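Local coordinates for uncharacterized protein (Bacteroides cellulosilyticus, PDB 5JVK) that probably hydrolyses O-glycosidic bonds within polysaccharide chains, as a family 39 glycoside hydrolase of a gut symbiont, at residues G199-L204 and L237-P242; L466-W471 and M476-D481. All coordinates share one frame; numbering follows the deposited sequence.

Contact 1: G199-L204 and L237-P242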
ATOM      1  N   GLY A 199      16.458  25.037  13.168  1.00 47.63           N
ATOM      2  CA  GLY A 199      15.039  25.339  12.995  1.00 47.48           C
ATOM      3  C   GLY A 199      14.215  24.145  12.555  1.00 47.51           C
ATOM      4  O   GLY A 199      13.095  23.957  13.028  1.00 48.70           O
ATOM      5  N   CYS A 200      14.777  23.347  11.646  1.00 47.18           N
ATOM      6  CA  CYS A 200      14.158  22.100  11.182  1.00 45.96           C
ATOM      7  C   CYS A 200      14.060  21.079  12.312  1.00 45.11           C
ATOM      8  O   CYS A 200      13.015  20.449  12.493  1.00 45.20           O
ATOM      9  CB  CYS A 200      14.965  21.505  10.019  1.00 46.63           C
ATOM     10  SG  CYS A 200      14.186  20.116   9.159  1.00 46.26           S
ATOM     11  N   ALA A 201      15.150  20.932  13.065  1.00 43.99           N
ATOM     12  CA  ALA A 201      15.214  20.005  14.201  1.00 43.46           C
ATOM     13  C   ALA A 201      14.209  20.329  15.302  1.00 43.42           C
ATOM     14  O   ALA A 201      13.524  19.432  15.798  1.00 43.70           O
ATOM     15  CB  ALA A 201      16.622  19.973  14.774  1.00 43.30           C
ATOM     16  N   ASN A 202      14.124  21.603  15.676  1.00 43.11           N
ATOM     17  CA  ASN A 202      13.182  22.046  16.708  1.00 43.15           C
ATOM     18  C   ASN A 202      11.727  22.046  16.227  1.00 42.96           C
ATOM     19  O   ASN A 202      10.815  21.889  17.041  1.00 42.86           O
ATOM     20  CB  ASN A 202      13.562  23.435  17.238  1.00 43.07           C
ATOM     21  CG  ASN A 202      14.894  23.440  17.976  1.00 43.16           C
ATOM     22  OD1 ASN A 202      15.224  22.497  18.699  1.00 42.66           O
ATOM     23  ND2 ASN A 202      15.660  24.513  17.813  1.00 43.98           N
ATOM     24  N   ALA A 203      11.514  22.224  14.922  1.00 43.02           N
ATOM     25  CA  ALA A 203      10.168  22.152  14.334  1.00 43.34           C
ATOM     26  C   ALA A 203       9.605  20.732  14.364  1.00 43.57           C
ATOM     27  O   ALA A 203       8.440  20.531  14.716  1.00 43.80           O
ATOM     28  CB  ALA A 203      10.178  22.678  12.907  1.00 43.41           C
ATOM     29  N   LEU A 204      10.432  19.757  13.984  1.00 43.39           N
ATOM     30  CA  LEU A 204      10.055  18.343  14.056  1.00 43.33           C
ATOM     31  C   LEU A 204       9.911  17.887  15.507  1.00 42.85           C
ATOM     32  O   LEU A 204       8.966  17.168  15.838  1.00 43.88           O
ATOM     33  CB  LEU A 204      11.080  17.458  13.330  1.00 43.56           C
ATOM     34  CG  LEU A 204      10.871  15.936  13.360  1.00 43.10           C
ATOM     35  CD1 LEU A 204       9.492  15.553  12.842  1.00 43.16           C
ATOM     36  CD2 LEU A 204      11.956  15.237  12.556  1.00 43.25           C
ATOM     37  N   LEU A 237      20.860  15.750   9.620  1.00 43.71           N
ATOM     38  CA  LEU A 237      20.502  14.576  10.418  1.00 42.98           C
ATOM     39  C   LEU A 237      21.194  14.542  11.790  1.00 43.34           C
ATOM     40  O   LEU A 237      20.585  14.127  12.780  1.00 43.80           O
ATOM     41  CB  LEU A 237      20.831  13.304   9.626  1.00 42.51           C
ATOM     42  CG  LEU A 237      20.401  11.934  10.150  1.00 42.25           C
ATOM     43  CD1 LEU A 237      18.887  11.861  10.317  1.00 41.81           C
ATOM     44  CD2 LEU A 237      20.917  10.839   9.216  1.00 42.10           C
ATOM     45  N   LYS A 238      22.456  14.981  11.840  1.00 43.20           N
ATOM     46  CA  LYS A 238      23.225  15.041  13.101  1.00 42.02           C
ATOM     47  C   LYS A 238      22.657  16.023  14.134  1.00 41.41           C
ATOM     48  O   LYS A 238      22.886  15.850  15.331  1.00 41.56           O
ATOM     49  CB  LYS A 238      24.703  15.369  12.831  1.00 41.48           C
ATOM     50  CG  LYS A 238      25.516  14.173  12.365  1.00 41.26           C
ATOM     51  CD  LYS A 238      26.936  14.554  11.978  1.00 40.75           C
ATOM     52  CE  LYS A 238      27.800  13.315  11.796  1.00 40.36           C
ATOM     53  NZ  LYS A 238      29.109  13.610  11.155  1.00 40.25           N
ATOM     54  N   VAL A 239      21.940  17.046  13.667  1.00 40.88           N
ATOM     55  CA  VAL A 239      21.232  17.987  14.541  1.00 40.75           C
ATOM     56  C   VAL A 239      19.834  17.453  14.883  1.00 40.66           C
ATOM     57  O   VAL A 239      19.439  17.468  16.048  1.00 41.10           O
ATOM     58  CB  VAL A 239      21.124  19.396  13.900  1.00 40.70           C
ATOM     59  CG1 VAL A 239      20.385  20.368  14.818  1.00 40.69           C
ATOM     60  CG2 VAL A 239      22.508  19.935  13.555  1.00 40.43           C
ATOM     61  N   VAL A 240      19.102  16.979  13.871  1.00 40.34           N
ATOM     62  CA  VAL A 240      17.708  16.521  14.042  1.00 39.93           C
ATOM     63  C   VAL A 240      17.572  15.297  14.958  1.00 39.38           C
ATOM     64  O   VAL A 240      16.672  15.261  15.798  1.00 39.63           O
ATOM     65  CB  VAL A 240      17.024  16.244  12.671  1.00 39.74           C
ATOM     66  CG1 VAL A 240      15.677  15.540  12.834  1.00 39.91           C
ATOM     67  CG2 VAL A 240      16.830  17.545  11.908  1.00 39.57           C
ATOM     68  N   TYR A 241      18.449  14.308  14.795  1.00 38.57           N
ATOM     69  CA  TYR A 241      18.323  13.043  15.530  1.00 38.34           C
ATOM     70  C   TYR A 241      18.381  13.200  17.060  1.00 39.51           C
ATOM     71  O   TYR A 241      17.467  12.740  17.742  1.00 40.26           O
ATOM     72  CB  TYR A 241      19.337  12.002  15.035  1.00 37.22           C
ATOM     73  CG  TYR A 241      19.195  10.645  15.691  1.00 36.47           C
ATOM     74  CD1 TYR A 241      18.210   9.743  15.274  1.00 35.89           C
ATOM     75  CD2 TYR A 241      20.045  10.256  16.726  1.00 35.81           C
ATOM     76  CE1 TYR A 241      18.078   8.495  15.871  1.00 34.90           C
ATOM     77  CE2 TYR A 241      19.920   9.011  17.331  1.00 35.41           C
ATOM     78  CZ  TYR A 241      18.937   8.134  16.900  1.00 35.02           C
ATOM     79  OH  TYR A 241      18.817   6.905  17.499  1.00 34.55           O
ATOM     80  N   PRO A 242      19.434  13.852  17.603  1.00 41.25           N
ATOM     81  CA  PRO A 242      19.449  14.057  19.061  1.00 41.97           C
ATOM     82  C   PRO A 242      18.349  15.000  19.573  1.00 41.73           C
ATOM     83  O   PRO A 242      17.792  14.748  20.639  1.00 41.65           O
ATOM     84  CB  PRO A 242      20.844  14.643  19.328  1.00 41.88           C
ATOM     85  CG  PRO A 242      21.263  15.235  18.029  1.00 41.89           C
ATOM     86  CD  PRO A 242      20.675  14.348  16.977  1.00 41.55           C
TER

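Contact 2: L466-W471 and M476-D481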
ATOM      1  N   LEU A 466      -7.866 -29.000   1.686  1.00 38.62           N
ATOM      2  CA  LEU A 466      -7.474 -27.849   0.869  1.00 37.42           C
ATOM      3  C   LEU A 466      -8.673 -27.135   0.244  1.00 36.95           C
ATOM      4  O   LEU A 466      -9.618 -27.777  -0.219  1.00 36.78           O
ATOM      5  CB  LEU A 466      -6.499 -28.285  -0.231  1.00 37.10           C
ATOM      6  CG  LEU A 466      -5.094 -28.707   0.218  1.00 36.71           C
ATOM      7  CD1 LEU A 466      -4.326 -29.320  -0.943  1.00 36.67           C
ATOM      8  CD2 LEU A 466      -4.318 -27.537   0.807  1.00 36.47           C
ATOM      9  N   ARG A 467      -8.621 -25.803   0.255  1.00 36.79           N
ATOM     10  CA  ARG A 467      -9.542 -24.949  -0.492  1.00 36.72           C
ATOM     11  C   ARG A 467      -8.731 -24.101  -1.463  1.00 34.55           C
ATOM     12  O   ARG A 467      -7.677 -23.591  -1.094  1.00 34.76           O
ATOM     13  CB  ARG A 467     -10.312 -24.020   0.446  1.00 38.76           C
ATOM     14  CG  ARG A 467     -11.555 -24.618   1.087  1.00 41.04           C
ATOM     15  CD  ARG A 467     -12.454 -23.509   1.624  1.00 42.96           C
ATOM     16  NE  ARG A 467     -11.737 -22.630   2.555  1.00 45.05           N
ATOM     17  CZ  ARG A 467     -12.046 -21.360   2.833  1.00 46.96           C
ATOM     18  NH1 ARG A 467     -13.084 -20.746   2.256  1.00 48.11           N
ATOM     19  NH2 ARG A 467     -11.296 -20.680   3.702  1.00 46.74           N
ATOM     20  N   LEU A 468      -9.229 -23.943  -2.687  1.00 32.67           N
ATOM     21  CA  LEU A 468      -8.584 -23.107  -3.700  1.00 31.40           C
ATOM     22  C   LEU A 468      -9.303 -21.768  -3.816  1.00 30.48           C
ATOM     23  O   LEU A 468     -10.491 -21.732  -4.128  1.00 30.09           O
ATOM     24  CB  LEU A 468      -8.588 -23.819  -5.051  1.00 31.42           C
ATOM     25  CG  LEU A 468      -7.951 -23.104  -6.244  1.00 31.65           C
ATOM     26  CD1 LEU A 468      -6.481 -22.805  -5.986  1.00 31.82           C
ATOM     27  CD2 LEU A 468      -8.116 -23.944  -7.499  1.00 31.47           C
ATOM     28  N   ILE A 469      -8.572 -20.680  -3.566  1.00 29.81           N
ATOM     29  CA  ILE A 469      -9.085 -19.309  -3.669  1.00 29.31           C
ATOM     30  C   ILE A 469      -8.280 -18.573  -4.741  1.00 28.18           C
ATOM     31  O   ILE A 469      -7.060 -18.721  -4.799  1.00 28.16           O
ATOM     32  CB  ILE A 469      -8.937 -18.545  -2.324  1.00 29.94           C
ATOM     33  CG1 ILE A 469      -9.494 -19.364  -1.144  1.00 30.52           C
ATOM     34  CG2 ILE A 469      -9.603 -17.172  -2.394  1.00 30.06           C
ATOM     35  CD1 ILE A 469     -10.969 -19.713  -1.238  1.00 30.95           C
ATOM     36  N   ASP A 470      -8.953 -17.792  -5.586  1.00 26.97           N
ATOM     37  CA  ASP A 470      -8.266 -16.975  -6.606  1.00 26.26           C
ATOM     38  C   ASP A 470      -7.909 -15.586  -6.037  1.00 25.20           C
ATOM     39  O   ASP A 470      -8.160 -15.311  -4.864  1.00 24.70           O
ATOM     40  CB  ASP A 470      -9.092 -16.901  -7.909  1.00 26.29           C
ATOM     41  CG  ASP A 470     -10.342 -16.027  -7.795  1.00 26.86           C
ATOM     42  OD1 ASP A 470     -10.694 -15.582  -6.681  1.00 26.93           O
ATOM     43  OD2 ASP A 470     -10.985 -15.784  -8.839  1.00 27.52           O
ATOM     44  N   TRP A 471      -7.343 -14.717  -6.875  1.00 24.32           N
ATOM     45  CA  TRP A 471      -6.961 -13.340  -6.482  1.00 23.77           C
ATOM     46  C   TRP A 471      -8.096 -12.480  -5.907  1.00 24.27           C
ATOM     47  O   TRP A 471      -7.849 -11.454  -5.269  1.00 24.11           O
ATOM     48  CB  TRP A 471      -6.387 -12.600  -7.695  1.00 22.90           C
ATOM     49  CG  TRP A 471      -7.442 -12.185  -8.690  1.00 22.12           C
ATOM     50  CD1 TRP A 471      -8.021 -12.963  -9.645  1.00 21.83           C
ATOM     51  CD2 TRP A 471      -8.055 -10.893  -8.800  1.00 21.54           C
ATOM     52  NE1 TRP A 471      -8.951 -12.237 -10.349  1.00 21.58           N
ATOM     53  CE2 TRP A 471      -8.994 -10.964  -9.849  1.00 21.32           C
ATOM     54  CE3 TRP A 471      -7.902  -9.685  -8.110  1.00 21.33           C
ATOM     55  CZ2 TRP A 471      -9.774  -9.869 -10.233  1.00 21.21           C
ATOM     56  CZ3 TRP A 471      -8.679  -8.596  -8.492  1.00 21.21           C
ATOM     57  CH2 TRP A 471      -9.603  -8.697  -9.545  1.00 21.11           C
ATOM     58  N   MET A 476     -12.822 -21.892  -5.834  1.00 31.60           N
ATOM     59  CA  MET A 476     -12.825 -22.782  -6.993  1.00 32.09           C
ATOM     60  C   MET A 476     -12.659 -24.223  -6.516  1.00 31.09           C
ATOM     61  O   MET A 476     -12.038 -24.455  -5.480  1.00 30.93           O
ATOM     62  CB  MET A 476     -11.663 -22.439  -7.931  1.00 33.22           C
ATOM     63  CG  MET A 476     -11.705 -21.038  -8.524  1.00 34.45           C
ATOM     64  SD  MET A 476     -10.113 -20.541  -9.219  1.00 36.35           S
ATOM     65  CE  MET A 476      -9.899 -21.764 -10.514  1.00 37.03           C
ATOM     66  N   PRO A 477     -13.205 -25.200  -7.265  1.00 29.96           N
ATOM     67  CA  PRO A 477     -12.900 -26.597  -6.946  1.00 29.54           C
ATOM     68  C   PRO A 477     -11.472 -26.965  -7.358  1.00 28.81           C
ATOM     69  O   PRO A 477     -10.869 -26.270  -8.177  1.00 28.20           O
ATOM     70  CB  PRO A 477     -13.924 -27.375  -7.775  1.00 29.66           C
ATOM     71  CG  PRO A 477     -14.200 -26.494  -8.941  1.00 29.92           C
ATOM     72  CD  PRO A 477     -14.119 -25.088  -8.417  1.00 29.88           C
ATOM     73  N   LEU A 478     -10.942 -28.038  -6.777  1.00 28.04           N
ATOM     74  CA  LEU A 478      -9.623 -28.555  -7.140  1.00 27.92           C
ATOM     75  C   LEU A 478      -9.737 -29.505  -8.330  1.00 27.50           C
ATOM     76  O   LEU A 478     -10.755 -30.174  -8.497  1.00 28.04           O
ATOM     77  CB  LEU A 478      -8.996 -29.297  -5.959  1.00 28.34           C
ATOM     78  CG  LEU A 478      -8.740 -28.481  -4.690  1.00 28.75           C
ATOM     79  CD1 LEU A 478      -8.413 -29.395  -3.520  1.00 28.98           C
ATOM     80  CD2 LEU A 478      -7.614 -27.484  -4.899  1.00 29.00           C
ATOM     81  N   THR A 479      -8.695 -29.549  -9.156  1.00 26.77           N
ATOM     82  CA  THR A 479      -8.585 -30.519 -10.241  1.00 26.65           C
ATOM     83  C   THR A 479      -7.428 -31.454  -9.906  1.00 27.42           C
ATOM     84  O   THR A 479      -6.278 -31.021  -9.854  1.00 27.45           O
ATOM     85  CB  THR A 479      -8.334 -29.827 -11.589  1.00 26.06           C
ATOM     86  OG1 THR A 479      -9.411 -28.928 -11.866  1.00 26.06           O
ATOM     87  CG2 THR A 479      -8.231 -30.841 -12.723  1.00 25.90           C
ATOM     88  N   VAL A 480      -7.739 -32.730  -9.687  1.00 28.53           N
ATOM     89  CA  VAL A 480      -6.766 -33.705  -9.198  1.00 29.98           C
ATOM     90  C   VAL A 480      -6.439 -34.733 -10.281  1.00 31.45           C
ATOM     91  O   VAL A 480      -7.286 -35.556 -10.635  1.00 32.18           O
ATOM     92  CB  VAL A 480      -7.292 -34.425  -7.937  1.00 29.91           C
ATOM     93  CG1 VAL A 480      -6.209 -35.316  -7.329  1.00 30.28           C
ATOM     94  CG2 VAL A 480      -7.794 -33.409  -6.920  1.00 29.54           C
ATOM     95  N   ASP A 481      -5.215 -34.674 -10.804  1.00 32.98           N
ATOM     96  CA  ASP A 481      -4.738 -35.621 -11.809  1.00 34.71           C
ATOM     97  C   ASP A 481      -3.737 -36.586 -11.175  1.00 35.88           C
ATOM     98  O   ASP A 481      -2.534 -36.323 -11.162  1.00 36.26           O
ATOM     99  CB  ASP A 481      -4.109 -34.867 -12.986  1.00 35.56           C
ATOM    100  CG  ASP A 481      -3.549 -35.796 -14.061  1.00 36.87           C
ATOM    101  OD1 ASP A 481      -4.086 -36.913 -14.251  1.00 37.65           O
ATOM    102  OD2 ASP A 481      -2.563 -35.400 -14.720  1.00 37.74           O
TER
HETATM  103  O   HOH W   1     -11.913 -25.676  -2.929  1.00 27.43           O

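Contact 1: G199-L204 and L237-P242
Two neighbouring outer helices of the (beta/alpha)8 barrel, 194-211 and 229-247, meet here through Ala201, Leu204, Val239 and Val240. They follow successive barrel strands, 168-174 and 217-220, so they run nearly the same way: the short segments make an angle of 25° and their axes come within 8.4 Å. The small methyl of Ala201 suits this close spacing. Its CB points at the other helix and lies 3.7 Å from Val240 CA, practically on the backbone, while Val239 CG1 approaches the same methyl at 3.8 Å. Val240 works with both of its branches. CG2 lies alongside Ala201, 3.7 Å from Ala201 CA, and CG1 turns to Leu204. The inward side of the pair rests on the barrel wall, where Leu204 and Val240 both touch Leu220 of strand 217-220 and Leu204 also meets Phe173 and Trp218. Everything that touches between the two segments is aliphatic. With CG of Leu204 trans to its backbone N (chi1 177°), the side chain reaches across the groove and crosses that of Val240 at about a right angle, Leu204 CD2 ending 3.7 Å from Val240 CG1.

Contact 2: L466-W471 and M476-D481
Leu468 lays its side chain over the start of the returning chain: CD2 packs 3.9 Å from Met476 CB, and the same methyl lies 3.7 Å from Pro477 O. Its CG stands trans to the backbone N (chi1 -180°), which carries the isobutyl group along the flank of Met476, the two side chains crossing at a slant. Met476 bends at its thioether, chi3 62°, so that its terminal methyl CE folds back to Leu468 CD2 while SD rests 4.0 Å from Asp470 CB. The carboxylate of Asp470 is engaged elsewhere, with OD1 accepting from Gln472 N inside the turn. Further along, Leu478 sends its two methyls to different neighbours: CD2 meets Leu468 CB at 3.8 Å, and CD1 sits against Leu466, 4.0 Å from Leu466 CB. Leu468 and Leu478 also reach Leu496 of strand 494-498, the next strand of the sheet.

The backbones are joined directly once. Met476 N donates to Leu468 O at 2.9 Å, nearly straight at the hydrogen (170°). On the other side of this residue pair a water takes the place of a second direct bond, accepting from Leu468 N and donating to Met476 O at 2.8 Å. After Leu478 the chain turns to strand 484-489, Thr479 pairing by backbone with Val486. This is a short antiparallel hairpin at the edge of the antiparallel sheet that follows the barrel, with one direct bond and one water bridge between its arms.

How the contacts relate
Contact 1 belongs to the (beta/alpha)8 barrel and contact 2 to the antiparallel sheet that follows it in the chain; they share no helix or strand. Their centres are 54 Å apart, on opposite sides of the chain's centre. Residues 199-204 and 237-242 come together from successive barrel helices with 32 residues between them and make a largely buried, wholly apolar seam. Residues 466-471 and 476-481 are separated by just four residues and are partly buried, and their leucine packing is mixed with the polar pairing that comes with strand geometry. The helices make most of their backbone bonds within themselves, whereas in the hairpin one backbone bond and one water join the two arms.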